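Local atomic coordinates of WZI (Escherichia coli, PDB entry 2YNK), a protein that is an outer-membrane beta-barrel lectin that binds carbohydrate and takes part in assembling the group 1 capsule on the cell surface. Residues V4-L10 and R61-K66; L27-P31 and V148-P154; R120-G124 and A165-M169; Q201-A207 and K349-Q355. All coordinates share one frame; numbering follows the deposited sequence.

Contact 1 of 4, residues V4-L10 and R61-K66; sequences VVNDNDL and RLSALK
Asp7 and Arg61 approach from opposite directions and form a side-on salt bridge that ties the N-cap of helix 8-19 to the last turns of helix 49-65, both in the helical part of an outer-membrane beta-barrel protein. Arg61 uses two nitrogens, one for each carboxylate oxygen: NH2 reaches OD1 of Asp7 at 2.7 Å and NE reaches OD2 of Asp7 at 2.9 Å, both bonds nearly straight (169° and 171°). Both oxygens lie near the guanidinium plane and are approached on their syn sides, although the two flat groups are tilted 30° apart. Asp9 brings its CB over one face of the guanidinium, while Glu451 pairs with Arg61 NH1. Beside the salt bridge lies an apolar patch. Leu62 CD2 is met by Val4 CG1 at 3.7 Å and by Leu10 CD2 at 3.9 Å, each pair of side chains crossing nearly at right angles. Leu65 CD1 completes the patch against Val4 CG1 and Leu10 CD2, while its CD2 lies by the carboxylate oxygen Asp7 OD1. Helix 34-42 adds contacts to Val4 and Leu62. Asp7 OD2 also accepts from Leu10 N, 2.9 Å away, so the carboxylate caps helix 8-19; this N-H comes from the face opposite to that approached by Arg61 NE.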
loop_
_atom_site.group_PDB
_atom_site.type_symbol
_atom_site.label_atom_id
_atom_site.label_comp_id
_atom_site.label_asym_id
_atom_site.label_seq_id
_atom_site.Cartn_x
_atom_site.Cartn_y
_atom_site.Cartn_z
ATOM N N VAL A 4 -4.435 -1.360 -11.182
ATOM C CA VAL A 4 -5.070 -2.160 -10.143
ATOM C C VAL A 4 -4.523 -1.634 -8.814
ATOM O O VAL A 4 -3.425 -1.986 -8.407
ATOM C CB VAL A 4 -4.776 -3.671 -10.307
ATOM C CG1 VAL A 4 -5.699 -4.505 -9.425
ATOM C CG2 VAL A 4 -4.910 -4.076 -11.765
ATOM N N VAL A 5 -5.293 -0.753 -8.175
ATOM C CA VAL A 5 -4.883 -0.106 -6.932
ATOM C C VAL A 5 -4.928 -1.072 -5.746
ATOM O O VAL A 5 -5.470 -2.177 -5.854
ATOM C CB VAL A 5 -5.761 1.136 -6.623
ATOM C CG1 VAL A 5 -5.534 2.217 -7.672
ATOM C CG2 VAL A 5 -7.230 0.757 -6.514
ATOM N N ASN A 6 -4.360 -0.640 -4.622
ATOM C CA ASN A 6 -4.259 -1.471 -3.429
ATOM C C ASN A 6 -5.540 -2.245 -3.125
ATOM O O ASN A 6 -6.521 -1.666 -2.682
ATOM C CB ASN A 6 -3.918 -0.621 -2.193
ATOM C CG ASN A 6 -2.654 0.185 -2.355
ATOM O OD1 ASN A 6 -2.138 0.363 -3.460
ATOM N ND2 ASN A 6 -2.153 0.695 -1.247
ATOM N N ASP A 7 -5.528 -3.551 -3.378
ATOM C CA ASP A 7 -6.561 -4.463 -2.883
ATOM C C ASP A 7 -5.847 -5.480 -2.020
ATOM O O ASP A 7 -4.774 -5.947 -2.376
ATOM C CB ASP A 7 -7.258 -5.164 -4.037
ATOM C CG ASP A 7 -8.399 -6.057 -3.574
ATOM O OD1 ASP A 7 -9.342 -5.533 -2.943
ATOM O OD2 ASP A 7 -8.364 -7.280 -3.856
ATOM N N ASN A 8 -6.418 -5.817 -0.880
ATOM C CA ASN A 8 -5.695 -6.635 0.092
ATOM C C ASN A 8 -5.862 -8.125 -0.211
ATOM O O ASN A 8 -4.909 -8.891 -0.106
ATOM C CB ASN A 8 -6.159 -6.309 1.509
ATOM C CG ASN A 8 -5.375 -7.045 2.565
ATOM O OD1 ASN A 8 -4.150 -7.019 2.578
ATOM N ND2 ASN A 8 -6.080 -7.699 3.472
ATOM N N ASP A 9 -7.082 -8.520 -0.582
ATOM C CA ASP A 9 -7.368 -9.890 -0.990
ATOM C C ASP A 9 -6.544 -10.302 -2.206
ATOM O O ASP A 9 -5.950 -11.384 -2.209
ATOM C CB ASP A 9 -8.864 -10.081 -1.266
ATOM C CG ASP A 9 -9.675 -10.284 0.007
ATOM O OD1 ASP A 9 -9.065 -10.356 1.096
ATOM O OD2 ASP A 9 -10.925 -10.377 -0.074
ATOM N N LEU A 10 -6.492 -9.433 -3.216
ATOM C CA LEU A 10 -5.711 -9.701 -4.432
ATOM C C LEU A 10 -4.228 -9.884 -4.123
ATOM O O LEU A 10 -3.600 -10.856 -4.573
ATOM C CB LEU A 10 -5.868 -8.563 -5.451
ATOM C CG LEU A 10 -5.257 -8.831 -6.834
ATOM C CD1 LEU A 10 -6.006 -9.976 -7.509
ATOM C CD2 LEU A 10 -5.271 -7.589 -7.717
ATOM N N ARG A 61 -11.280 -11.922 -8.975
ATOM C CA ARG A 61 -11.150 -10.714 -8.184
ATOM C C ARG A 61 -11.088 -9.481 -9.081
ATOM O O ARG A 61 -11.830 -8.527 -8.860
ATOM C CB ARG A 61 -9.925 -10.792 -7.262
ATOM C CG ARG A 61 -9.812 -9.665 -6.239
ATOM C CD ARG A 61 -11.011 -9.589 -5.303
ATOM N NE ARG A 61 -10.912 -8.441 -4.394
ATOM C CZ ARG A 61 -11.915 -7.939 -3.676
ATOM N NH1 ARG A 61 -13.131 -8.461 -3.722
ATOM N NH2 ARG A 61 -11.697 -6.893 -2.895
ATOM N N LEU A 62 -10.229 -9.510 -10.101
ATOM C CA LEU A 62 -10.110 -8.388 -11.040
ATOM C C LEU A 62 -11.440 -8.086 -11.740
ATOM O O LEU A 62 -11.695 -6.946 -12.110
ATOM C CB LEU A 62 -9.031 -8.659 -12.084
ATOM C CG LEU A 62 -7.589 -8.864 -11.604
ATOM C CD1 LEU A 62 -6.744 -9.537 -12.683
ATOM C CD2 LEU A 62 -6.974 -7.543 -11.185
ATOM N N SER A 63 -12.280 -9.106 -11.927
ATOM C CA SER A 63 -13.648 -8.899 -12.421
ATOM C C SER A 63 -14.492 -8.181 -11.393
ATOM O O SER A 63 -15.286 -7.322 -11.740
ATOM C CB SER A 63 -14.325 -10.222 -12.762
ATOM O OG SER A 63 -13.842 -10.722 -13.987
ATOM N N ALA A 64 -14.341 -8.563 -10.131
ATOM C CA ALA A 64 -15.043 -7.900 -9.035
ATOM C C ALA A 64 -14.613 -6.430 -8.936
ATOM O O ALA A 64 -15.433 -5.524 -9.004
ATOM C CB ALA A 64 -14.772 -8.625 -7.724
ATOM N N LEU A 65 -13.311 -6.221 -8.811
ATOM C CA LEU A 65 -12.736 -4.892 -8.680
ATOM C C LEU A 65 -13.140 -3.956 -9.815
ATOM O O LEU A 65 -13.506 -2.794 -9.573
ATOM C CB LEU A 65 -11.205 -4.993 -8.619
ATOM C CG LEU A 65 -10.658 -5.566 -7.312
ATOM C CD1 LEU A 65 -9.173 -5.883 -7.403
ATOM C CD2 LEU A 65 -10.935 -4.574 -6.195
ATOM N N LYS A 66 -13.083 -4.459 -11.045
ATOM C CA LYS A 66 -13.320 -3.621 -12.217
ATOM C C LYS A 66 -14.706 -3.794 -12.847
ATOM O O LYS A 66 -14.921 -3.386 -13.986
ATOM C CB LYS A 66 -12.224 -3.859 -13.251
ATOM C CG LYS A 66 -10.848 -3.438 -12.771
ATOM C CD LYS A 66 -9.886 -3.285 -13.926
ATOM C CE LYS A 66 -8.651 -2.515 -13.520
ATOM N NZ LYS A 66 -8.866 -1.037 -13.573
#

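Contact 2 of 4, residues L27-P31 and V148-P154; sequences LSTWP and VPQWWGP
The indoles of Trp30 and Trp151 stand almost perpendicular, their five-membered rings inclined at 88° with centroids 5.9 Å apart, and the approach is oblique. Their nearest side-chain atoms are the two CB carbons, Trp30 CB lying 3.7 Å from Trp151 CB. A chi1 of -172° swings the Trp151 indole to the side remote from its own backbone N and away from this meeting point, with the carbonyl O of Gly153 at its ring edge. The edge of Trp152 faces Trp30 O. Phe86 makes an edge-to-face pair with Trp30, whose NE1 also donates to Leu27 O. Beyond the rings, Pro31, preceded by a cis peptide bond, sets CG 4.1 Å from Val148 CG1. Gln196, on barrel strand 193-201, accepts from both Trp152 NE1 and Gln150 NE2. Backbone bonds join the segments: Gly153 N to Ser28 O at 2.7 Å, Trp30 N to Trp151 O at 2.9 Å, and Trp151 N to Trp30 O at 3.1 Å. Trp30-Trp151 is thus a hydrogen-bonded pair, and Thr29-Trp152 a non-hydrogen-bonded pair, of a two-stranded antiparallel sheet, buried near the centre of the chain and distinct from the sheet of the surrounding beta-barrel.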
loop_
_atom_site.group_PDB
_atom_site.type_symbol
_atom_site.label_atom_id
_atom_site.label_comp_id
_atom_site.label_asym_id
_atom_site.label_seq_id
_atom_site.Cartn_x
_atom_site.Cartn_y
_atom_site.Cartn_z
ATOM N N LEU A 27 5.209 -7.452 -6.403
ATOM C CA LEU A 27 4.086 -6.893 -5.677
ATOM C C LEU A 27 4.540 -5.760 -4.762
ATOM O O LEU A 27 3.881 -5.480 -3.772
ATOM C CB LEU A 27 3.409 -7.984 -4.852
ATOM C CG LEU A 27 2.846 -9.167 -5.634
ATOM C CD1 LEU A 27 2.310 -10.227 -4.682
ATOM C CD2 LEU A 27 1.759 -8.709 -6.586
ATOM N N SER A 28 5.648 -5.098 -5.090
ATOM C CA SER A 28 6.182 -4.052 -4.210
ATOM C C SER A 28 6.016 -2.633 -4.776
ATOM O O SER A 28 6.481 -1.667 -4.176
ATOM C CB SER A 28 7.650 -4.326 -3.885
ATOM O OG SER A 28 8.470 -4.054 -4.999
ATOM N N THR A 29 5.343 -2.510 -5.915
ATOM C CA THR A 29 5.014 -1.216 -6.480
ATOM C C THR A 29 3.574 -1.224 -6.964
ATOM O O THR A 29 3.273 -1.742 -8.045
ATOM C CB THR A 29 5.958 -0.855 -7.623
ATOM O OG1 THR A 29 7.249 -0.583 -7.078
ATOM C CG2 THR A 29 5.491 0.360 -8.361
ATOM N N TRP A 30 2.692 -0.653 -6.136
ATOM C CA TRP A 30 1.297 -0.447 -6.491
ATOM C C TRP A 30 1.064 0.983 -6.882
ATOM O O TRP A 30 1.740 1.872 -6.382
ATOM C CB TRP A 30 0.408 -0.806 -5.326
ATOM C CG TRP A 30 0.492 -2.258 -4.968
ATOM C CD1 TRP A 30 1.562 -2.931 -4.398
ATOM C CD2 TRP A 30 -0.538 -3.278 -5.171
ATOM N NE1 TRP A 30 1.268 -4.257 -4.235
ATOM C CE2 TRP A 30 0.024 -4.529 -4.675
ATOM C CE3 TRP A 30 -1.823 -3.274 -5.690
ATOM C CZ2 TRP A 30 -0.688 -5.712 -4.702
ATOM C CZ3 TRP A 30 -2.534 -4.473 -5.715
ATOM C CH2 TRP A 30 -1.978 -5.664 -5.233
ATOM N N PRO A 31 0.100 1.230 -7.780
ATOM C CA PRO A 31 -0.804 0.252 -8.366
ATOM C C PRO A 31 -0.106 -0.654 -9.382
ATOM O O PRO A 31 0.915 -0.274 -9.958
ATOM C CB PRO A 31 -1.850 1.128 -9.045
ATOM C CG PRO A 31 -1.086 2.307 -9.477
ATOM C CD PRO A 31 -0.093 2.558 -8.377
ATOM N N VAL A 148 -5.119 8.583 -7.191
ATOM C CA VAL A 148 -4.775 7.159 -7.124
ATOM C C VAL A 148 -3.848 6.872 -5.945
ATOM O O VAL A 148 -2.772 7.465 -5.854
ATOM C CB VAL A 148 -4.090 6.659 -8.421
ATOM C CG1 VAL A 148 -3.687 5.194 -8.281
ATOM C CG2 VAL A 148 -5.003 6.869 -9.611
ATOM N N PRO A 149 -4.253 5.952 -5.048
ATOM C CA PRO A 149 -3.334 5.521 -3.999
ATOM C C PRO A 149 -2.192 4.672 -4.540
ATOM O O PRO A 149 -2.356 3.955 -5.558
ATOM C CB PRO A 149 -4.222 4.680 -3.075
ATOM C CG PRO A 149 -5.316 4.189 -3.948
ATOM C CD PRO A 149 -5.569 5.303 -4.921
ATOM N N GLN A 150 -1.056 4.746 -3.845
ATOM C CA GLN A 150 0.121 3.941 -4.182
ATOM C C GLN A 150 0.526 3.057 -3.011
ATOM O O GLN A 150 -0.002 3.194 -1.887
ATOM C CB GLN A 150 1.300 4.844 -4.543
ATOM C CG GLN A 150 1.147 5.629 -5.833
ATOM C CD GLN A 150 1.927 6.931 -5.805
ATOM O OE1 GLN A 150 1.659 7.823 -4.985
ATOM N NE2 GLN A 150 2.888 7.058 -6.713
ATOM N N TRP A 151 1.460 2.148 -3.293
ATOM C CA TRP A 151 2.203 1.455 -2.250
ATOM C C TRP A 151 3.584 1.193 -2.726
ATOM O O TRP A 151 3.769 0.540 -3.757
ATOM C CB TRP A 151 1.541 0.152 -1.883
ATOM C CG TRP A 151 2.138 -0.537 -0.687
ATOM C CD1 TRP A 151 3.197 -1.437 -0.664
ATOM C CD2 TRP A 151 1.702 -0.428 0.706
ATOM N NE1 TRP A 151 3.438 -1.879 0.613
ATOM C CE2 TRP A 151 2.573 -1.307 1.482
ATOM C CE3 TRP A 151 0.709 0.286 1.363
ATOM C CZ2 TRP A 151 2.433 -1.449 2.853
ATOM C CZ3 TRP A 151 0.576 0.126 2.745
ATOM C CH2 TRP A 151 1.414 -0.723 3.465
ATOM N N TRP A 152 4.569 1.700 -1.986
ATOM C CA TRP A 152 5.978 1.537 -2.355
ATOM C C TRP A 152 6.735 0.658 -1.388
ATOM O O TRP A 152 7.149 1.103 -0.307
ATOM C CB TRP A 152 6.640 2.897 -2.472
ATOM C CG TRP A 152 6.304 3.616 -3.749
ATOM C CD1 TRP A 152 5.326 3.295 -4.689
ATOM C CD2 TRP A 152 6.919 4.839 -4.254
ATOM N NE1 TRP A 152 5.315 4.204 -5.710
ATOM C CE2 TRP A 152 6.251 5.144 -5.516
ATOM C CE3 TRP A 152 7.916 5.683 -3.801
ATOM C CZ2 TRP A 152 6.594 6.234 -6.276
ATOM C CZ3 TRP A 152 8.260 6.782 -4.575
ATOM C CH2 TRP A 152 7.613 7.053 -5.782
ATOM N N GLY A 153 6.918 -0.608 -1.779
ATOM C CA GLY A 153 7.766 -1.527 -1.039
ATOM C C GLY A 153 7.101 -2.836 -0.683
ATOM O O GLY A 153 5.916 -3.019 -0.925
ATOM N N PRO A 154 7.867 -3.753 -0.082
ATOM C CA PRO A 154 7.427 -5.117 0.153
ATOM C C PRO A 154 6.707 -5.335 1.473
ATOM O O PRO A 154 6.268 -6.454 1.755
ATOM C CB PRO A 154 8.738 -5.890 0.152
ATOM C CG PRO A 154 9.715 -4.927 0.733
ATOM C CD PRO A 154 9.254 -3.546 0.369
#

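Contact 3 of 4, residues R120-G124 and A165-M169; sequences RISNG and AMRPM
Arg167 lays its guanidinium against the amide of Asn123, the two planes only 14° apart, in a stacked contact between two loops of the beta-barrel: residues 120-124 lie in the loop between strands 107-116 and 127-138, and the loop residues 165-169 lead into strand 170-176. The overlap is partial. Asn123 CG lies 3.7 Å above the guanidinium plane but is displaced toward its rim, so that Asn123 OD1 comes within 3.6 Å of Arg167 NE. The arginine reaches this position through a bend in its chain at chi3 (107°). Its outer end is held from elsewhere, since NH2 forms a salt bridge with Glu116; this second partner would help fix the rotation of the guanidinium beneath the amide. Asn123 has its own support through ND2, which donates to Ser125 O, and OD1 is weakly bonded to Gln355. Ile121 and Arg167 run antiparallel alongside one another, and the isoleucine uses different branches for different neighbours. CG2 packs on the aliphatic part of the arginine, 3.7 Å from Arg167 CG, whereas CD1 extends to the backbone of Met166, a selenomethionine, ending 3.8 Å from its CA. Tyr357 touches the side chains of both Ile121 and Met166, extending this apolar side of the contact. At the guanidinium edge, Ile121 O lies near the plane, 2.7 Å from Arg167 NH1, at an angle too poor for a hydrogen bond.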
loop_
_atom_site.group_PDB
_atom_site.type_symbol
_atom_site.label_atom_id
_atom_site.label_comp_id
_atom_site.label_asym_id
_atom_site.label_seq_id
_atom_site.Cartn_x
_atom_site.Cartn_y
_atom_site.Cartn_z
ATOM N N ARG A 120 -12.517 10.556 10.276
ATOM C CA ARG A 120 -11.278 10.291 10.988
ATOM C C ARG A 120 -10.215 11.226 10.421
ATOM O O ARG A 120 -9.561 11.960 11.158
ATOM C CB ARG A 120 -10.863 8.834 10.805
ATOM C CG ARG A 120 -11.893 7.814 11.271
ATOM C CD ARG A 120 -11.492 6.406 10.855
ATOM N NE ARG A 120 -12.384 5.381 11.385
ATOM C CZ ARG A 120 -12.259 4.078 11.143
ATOM N NH1 ARG A 120 -11.282 3.632 10.372
ATOM N NH2 ARG A 120 -13.121 3.214 11.668
ATOM N N ILE A 121 -10.059 11.199 9.102
ATOM C CA ILE A 121 -9.161 12.108 8.401
ATOM C C ILE A 121 -9.970 13.334 7.968
ATOM O O ILE A 121 -11.069 13.188 7.461
ATOM C CB ILE A 121 -8.505 11.409 7.180
ATOM C CG1 ILE A 121 -7.831 10.099 7.604
ATOM C CG2 ILE A 121 -7.482 12.312 6.514
ATOM C CD1 ILE A 121 -6.876 9.524 6.574
ATOM N N SER A 122 -9.439 14.535 8.179
ATOM C CA SER A 122 -10.155 15.764 7.808
ATOM C C SER A 122 -10.347 15.879 6.319
ATOM O O SER A 122 -9.630 15.248 5.534
ATOM C CB SER A 122 -9.403 17.013 8.275
ATOM O OG SER A 122 -9.563 17.193 9.665
ATOM N N ASN A 123 -11.307 16.709 5.930
ATOM C CA ASN A 123 -11.544 16.980 4.534
ATOM C C ASN A 123 -12.288 18.285 4.354
ATOM O O ASN A 123 -12.694 18.916 5.332
ATOM C CB ASN A 123 -12.335 15.823 3.915
ATOM C CG ASN A 123 -11.868 15.470 2.514
ATOM O OD1 ASN A 123 -10.704 15.649 2.161
ATOM N ND2 ASN A 123 -12.787 14.955 1.711
ATOM N N GLY A 124 -12.437 18.708 3.103
ATOM C CA GLY A 124 -13.236 19.882 2.781
ATOM C C GLY A 124 -14.717 19.600 2.949
ATOM O O GLY A 124 -15.490 20.481 3.292
ATOM N N ALA A 165 -2.063 5.380 4.129
ATOM C CA ALA A 165 -2.675 5.656 5.421
ATOM C C ALA A 165 -3.053 7.125 5.525
ATOM O O ALA A 165 -2.616 7.839 6.438
ATOM C CB ALA A 165 -1.688 5.284 6.521
HETATM N N MSE A 166 -3.862 7.570 4.571
HETATM C CA MSE A 166 -3.964 8.986 4.215
HETATM C C MSE A 166 -4.792 9.052 2.969
HETATM O O MSE A 166 -4.936 8.060 2.261
HETATM C CB MSE A 166 -2.576 9.522 3.872
HETATM C CG MSE A 166 -1.819 8.389 3.155
HETATM SE SE MSE A 166 -1.001 9.045 1.524
HETATM C CE MSE A 166 -2.506 8.660 0.311
ATOM N N ARG A 167 -5.333 10.223 2.669
ATOM C CA ARG A 167 -6.208 10.352 1.520
ATOM C C ARG A 167 -5.345 10.482 0.286
ATOM O O ARG A 167 -4.378 11.252 0.298
ATOM C CB ARG A 167 -7.143 11.550 1.667
ATOM C CG ARG A 167 -7.986 11.458 2.919
ATOM C CD ARG A 167 -8.979 12.598 3.036
ATOM N NE ARG A 167 -10.321 12.110 2.776
ATOM C CZ ARG A 167 -11.235 11.862 3.701
ATOM N NH1 ARG A 167 -11.006 12.090 4.985
ATOM N NH2 ARG A 167 -12.410 11.402 3.327
ATOM N N PRO A 168 -5.678 9.726 -0.778
ATOM C CA PRO A 168 -4.871 9.765 -1.989
ATOM C C PRO A 168 -4.885 11.166 -2.594
ATOM O O PRO A 168 -5.887 11.885 -2.463
ATOM C CB PRO A 168 -5.552 8.744 -2.906
ATOM C CG PRO A 168 -6.953 8.648 -2.406
ATOM C CD PRO A 168 -6.872 8.875 -0.932
HETATM N N MSE A 169 -3.782 11.547 -3.237
HETATM C CA MSE A 169 -3.596 12.911 -3.698
HETATM C C MSE A 169 -3.825 13.004 -5.159
HETATM O O MSE A 169 -3.568 12.051 -5.907
HETATM C CB MSE A 169 -2.178 13.373 -3.431
HETATM C CG MSE A 169 -1.793 13.161 -1.975
HETATM SE SE MSE A 169 0.075 13.735 -1.739
HETATM C CE MSE A 169 0.924 12.114 -2.499
#

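Contact 4 of 4, residues Q201-A207 and K349-Q355; sequences QMNQYNA and KDGYYQQ
Three hydrogen bonds link 201-207 to 349-355, each using a different kind of group. Asn203 N donates to Gln354 OE1 at 2.8 Å, an amide oxygen that the extended chain of Gln354 carries across the gap. Gln355 NE2 gives a nearly straight bond, 169° at the hydrogen, to Gln204 OE1 at 3.0 Å; this oxygen lies in the amide plane of Gln355, whereas NE2 comes from well above the Gln204 carbonyl plane. Tyr205 OH donates to Gly351 O at 2.9 Å, the phenol being carried there by a chi1 of -174°. The selenium of Met202, a selenomethionine of the same segment, sits over the ring centre, 3.7 Å above the plane; across the contact, Asp350 OD2 lies on the opposite face, displaced toward the rim, while Tyr353 O is at the edge. Asp350 runs alongside the ring, and its OD1 is 3.5 Å from Ala207 CB. Farther out, Ala207 CB meets Lys349 CB at the exposed margin. Gln235, on strand 226-236, touches Met202 and Tyr205. Tyr205 and Tyr352 each centre an inverse gamma turn. The loop after barrel strand 193-201 thereby packs on a segment running into short strand 353-354, which pairs with 357-358 at one end of the beta-barrel.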
loop_
_atom_site.group_PDB
_atom_site.type_symbol
_atom_site.label_atom_id
_atom_site.label_comp_id
_atom_site.label_asym_id
_atom_site.label_seq_id
_atom_site.Cartn_x
_atom_site.Cartn_y
_atom_site.Cartn_z
ATOM N N GLN A 201 -0.407 16.940 -5.808
ATOM C CA GLN A 201 -0.638 18.161 -5.035
ATOM C C GLN A 201 -1.250 17.815 -3.686
ATOM O O GLN A 201 -2.303 17.176 -3.610
ATOM C CB GLN A 201 -1.574 19.095 -5.788
ATOM C CG GLN A 201 -1.668 20.477 -5.158
ATOM C CD GLN A 201 -2.482 21.446 -5.986
ATOM O OE1 GLN A 201 -1.930 22.301 -6.669
ATOM N NE2 GLN A 201 -3.804 21.308 -5.944
HETATM N N MSE A 202 -0.594 18.241 -2.615
HETATM C CA MSE A 202 -1.093 17.979 -1.264
HETATM C C MSE A 202 -2.337 18.797 -1.034
HETATM O O MSE A 202 -2.490 19.877 -1.606
HETATM C CB MSE A 202 -0.020 18.330 -0.244
HETATM C CG MSE A 202 1.175 17.395 -0.362
HETATM SE SE MSE A 202 2.348 17.740 1.170
HETATM C CE MSE A 202 1.384 16.542 2.406
ATOM N N ASN A 203 -3.232 18.276 -0.199
ATOM C CA ASN A 203 -4.549 18.868 0.039
ATOM C C ASN A 203 -4.648 19.423 1.452
ATOM O O ASN A 203 -4.179 18.785 2.408
ATOM C CB ASN A 203 -5.632 17.813 -0.177
ATOM C CG ASN A 203 -7.033 18.385 -0.157
ATOM O OD1 ASN A 203 -7.253 19.545 -0.491
ATOM N ND2 ASN A 203 -7.995 17.558 0.220
ATOM N N GLN A 204 -5.249 20.612 1.570
ATOM C CA GLN A 204 -5.388 21.335 2.851
ATOM C C GLN A 204 -4.070 21.366 3.623
ATOM O O GLN A 204 -4.054 21.262 4.845
ATOM C CB GLN A 204 -6.477 20.703 3.725
ATOM C CG GLN A 204 -7.906 20.887 3.228
ATOM C CD GLN A 204 -8.924 20.365 4.231
ATOM O OE1 GLN A 204 -8.592 19.572 5.128
ATOM N NE2 GLN A 204 -10.177 20.817 4.095
ATOM N N TYR A 205 -2.960 21.492 2.912
ATOM C CA TYR A 205 -1.668 21.396 3.558
ATOM C C TYR A 205 -1.289 22.798 4.057
ATOM O O TYR A 205 -0.496 23.502 3.428
ATOM C CB TYR A 205 -0.636 20.775 2.605
ATOM C CG TYR A 205 0.682 20.514 3.258
ATOM C CD1 TYR A 205 0.860 19.428 4.110
ATOM C CD2 TYR A 205 1.743 21.367 3.058
ATOM C CE1 TYR A 205 2.079 19.188 4.726
ATOM C CE2 TYR A 205 2.965 21.149 3.669
ATOM C CZ TYR A 205 3.135 20.056 4.497
ATOM O OH TYR A 205 4.364 19.867 5.097
ATOM N N ASN A 206 -1.888 23.177 5.191
ATOM C CA ASN A 206 -1.801 24.548 5.768
ATOM C C ASN A 206 -0.459 25.268 5.656
ATOM O O ASN A 206 -0.355 26.244 4.941
ATOM C CB ASN A 206 -2.209 24.540 7.241
ATOM C CG ASN A 206 -2.172 25.934 7.864
ATOM O OD1 ASN A 206 -3.063 26.751 7.624
ATOM N ND2 ASN A 206 -1.143 26.211 8.677
ATOM N N ALA A 207 0.563 24.775 6.344
ATOM C CA ALA A 207 1.855 25.475 6.431
ATOM C C ALA A 207 2.443 25.947 5.095
ATOM O O ALA A 207 3.205 26.919 5.070
ATOM C CB ALA A 207 2.871 24.613 7.169
ATOM N N LYS A 349 6.343 22.506 7.381
ATOM C CA LYS A 349 6.293 22.398 8.845
ATOM C C LYS A 349 5.229 21.447 9.345
ATOM O O LYS A 349 5.325 20.957 10.464
ATOM C CB LYS A 349 6.092 23.781 9.477
ATOM C CG LYS A 349 7.294 24.708 9.342
ATOM C CD LYS A 349 7.026 26.023 10.049
ATOM C CE LYS A 349 8.202 26.980 9.976
ATOM N NZ LYS A 349 8.101 27.969 11.088
ATOM N N ASP A 350 4.216 21.190 8.521
ATOM C CA ASP A 350 3.201 20.173 8.829
ATOM C C ASP A 350 3.801 18.763 8.698
ATOM O O ASP A 350 3.122 17.773 8.964
ATOM C CB ASP A 350 2.003 20.281 7.877
ATOM C CG ASP A 350 1.022 21.401 8.225
ATOM O OD1 ASP A 350 1.245 22.203 9.164
ATOM O OD2 ASP A 350 -0.013 21.456 7.510
ATOM N N GLY A 351 5.052 18.666 8.249
ATOM C CA GLY A 351 5.750 17.392 8.195
ATOM C C GLY A 351 5.333 16.598 6.981
ATOM O O GLY A 351 4.667 17.125 6.101
ATOM N N TYR A 352 5.731 15.325 6.945
ATOM C CA TYR A 352 5.431 14.414 5.828
ATOM C C TYR A 352 4.062 13.758 6.092
ATOM O O TYR A 352 3.955 12.537 6.284
ATOM C CB TYR A 352 6.558 13.385 5.692
ATOM C CG TYR A 352 6.540 12.556 4.416
ATOM C CD1 TYR A 352 6.643 13.161 3.167
ATOM C CD2 TYR A 352 6.454 11.165 4.464
ATOM C CE1 TYR A 352 6.630 12.414 2.000
ATOM C CE2 TYR A 352 6.443 10.406 3.305
ATOM C CZ TYR A 352 6.531 11.034 2.075
ATOM O OH TYR A 352 6.520 10.298 0.916
ATOM N N TYR A 353 3.031 14.612 6.142
ATOM C CA TYR A 353 1.655 14.227 6.465
ATOM C C TYR A 353 0.667 15.066 5.661
ATOM O O TYR A 353 0.855 16.275 5.527
ATOM C CB TYR A 353 1.329 14.493 7.935
ATOM C CG TYR A 353 2.170 13.762 8.940
ATOM C CD1 TYR A 353 3.451 14.191 9.237
ATOM C CD2 TYR A 353 1.670 12.677 9.633
ATOM C CE1 TYR A 353 4.231 13.546 10.181
ATOM C CE2 TYR A 353 2.437 12.017 10.582
ATOM C CZ TYR A 353 3.721 12.461 10.853
ATOM O OH TYR A 353 4.509 11.818 11.778
ATOM N N GLN A 354 -0.391 14.430 5.152
ATOM C CA GLN A 354 -1.514 15.159 4.592
ATOM C C GLN A 354 -2.677 15.015 5.536
ATOM O O GLN A 354 -3.020 13.893 5.912
ATOM C CB GLN A 354 -1.915 14.605 3.243
ATOM C CG GLN A 354 -3.013 15.418 2.589
ATOM C CD GLN A 354 -3.409 14.888 1.248
ATOM O OE1 GLN A 354 -3.112 15.492 0.225
ATOM N NE2 GLN A 354 -4.082 13.752 1.242
ATOM N N GLN A 355 -3.274 16.150 5.913
ATOM C CA GLN A 355 -4.403 16.192 6.839
ATOM C C GLN A 355 -4.125 15.395 8.095
ATOM O O GLN A 355 -5.001 14.722 8.639
ATOM C CB GLN A 355 -5.678 15.734 6.145
ATOM C CG GLN A 355 -6.000 16.619 4.953
ATOM C CD GLN A 355 -7.095 16.084 4.068
ATOM O OE1 GLN A 355 -7.008 14.963 3.561
ATOM N NE2 GLN A 355 -8.117 16.900 3.838
#

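How the contacts relate
Contact 2 is the most deeply buried, about 5 Å from the chain centre, and depends on backbone pairing between short strands; contact 4, about 20 Å out, has exposed margins and relies mainly on side-chain amides and a phenol. Contact 1, partly buried, joins helices through an ion pair beside aliphatic packing, whereas contact 3, buried though farther from the centre than contact 2, stacks a guanidinium on an amide between loops. Contacts 1 and 2 touch where Val4 and Asn6 meet Trp30, and Pro149 of contact 2 packs on Pro168 of contact 3. Contacts 3 and 4, with centres about 10 Å apart, share a polar seam in which Gln354 and Gln355 approach Arg167. Contacts 1 and 4 lie on opposite sides of the chain's centre.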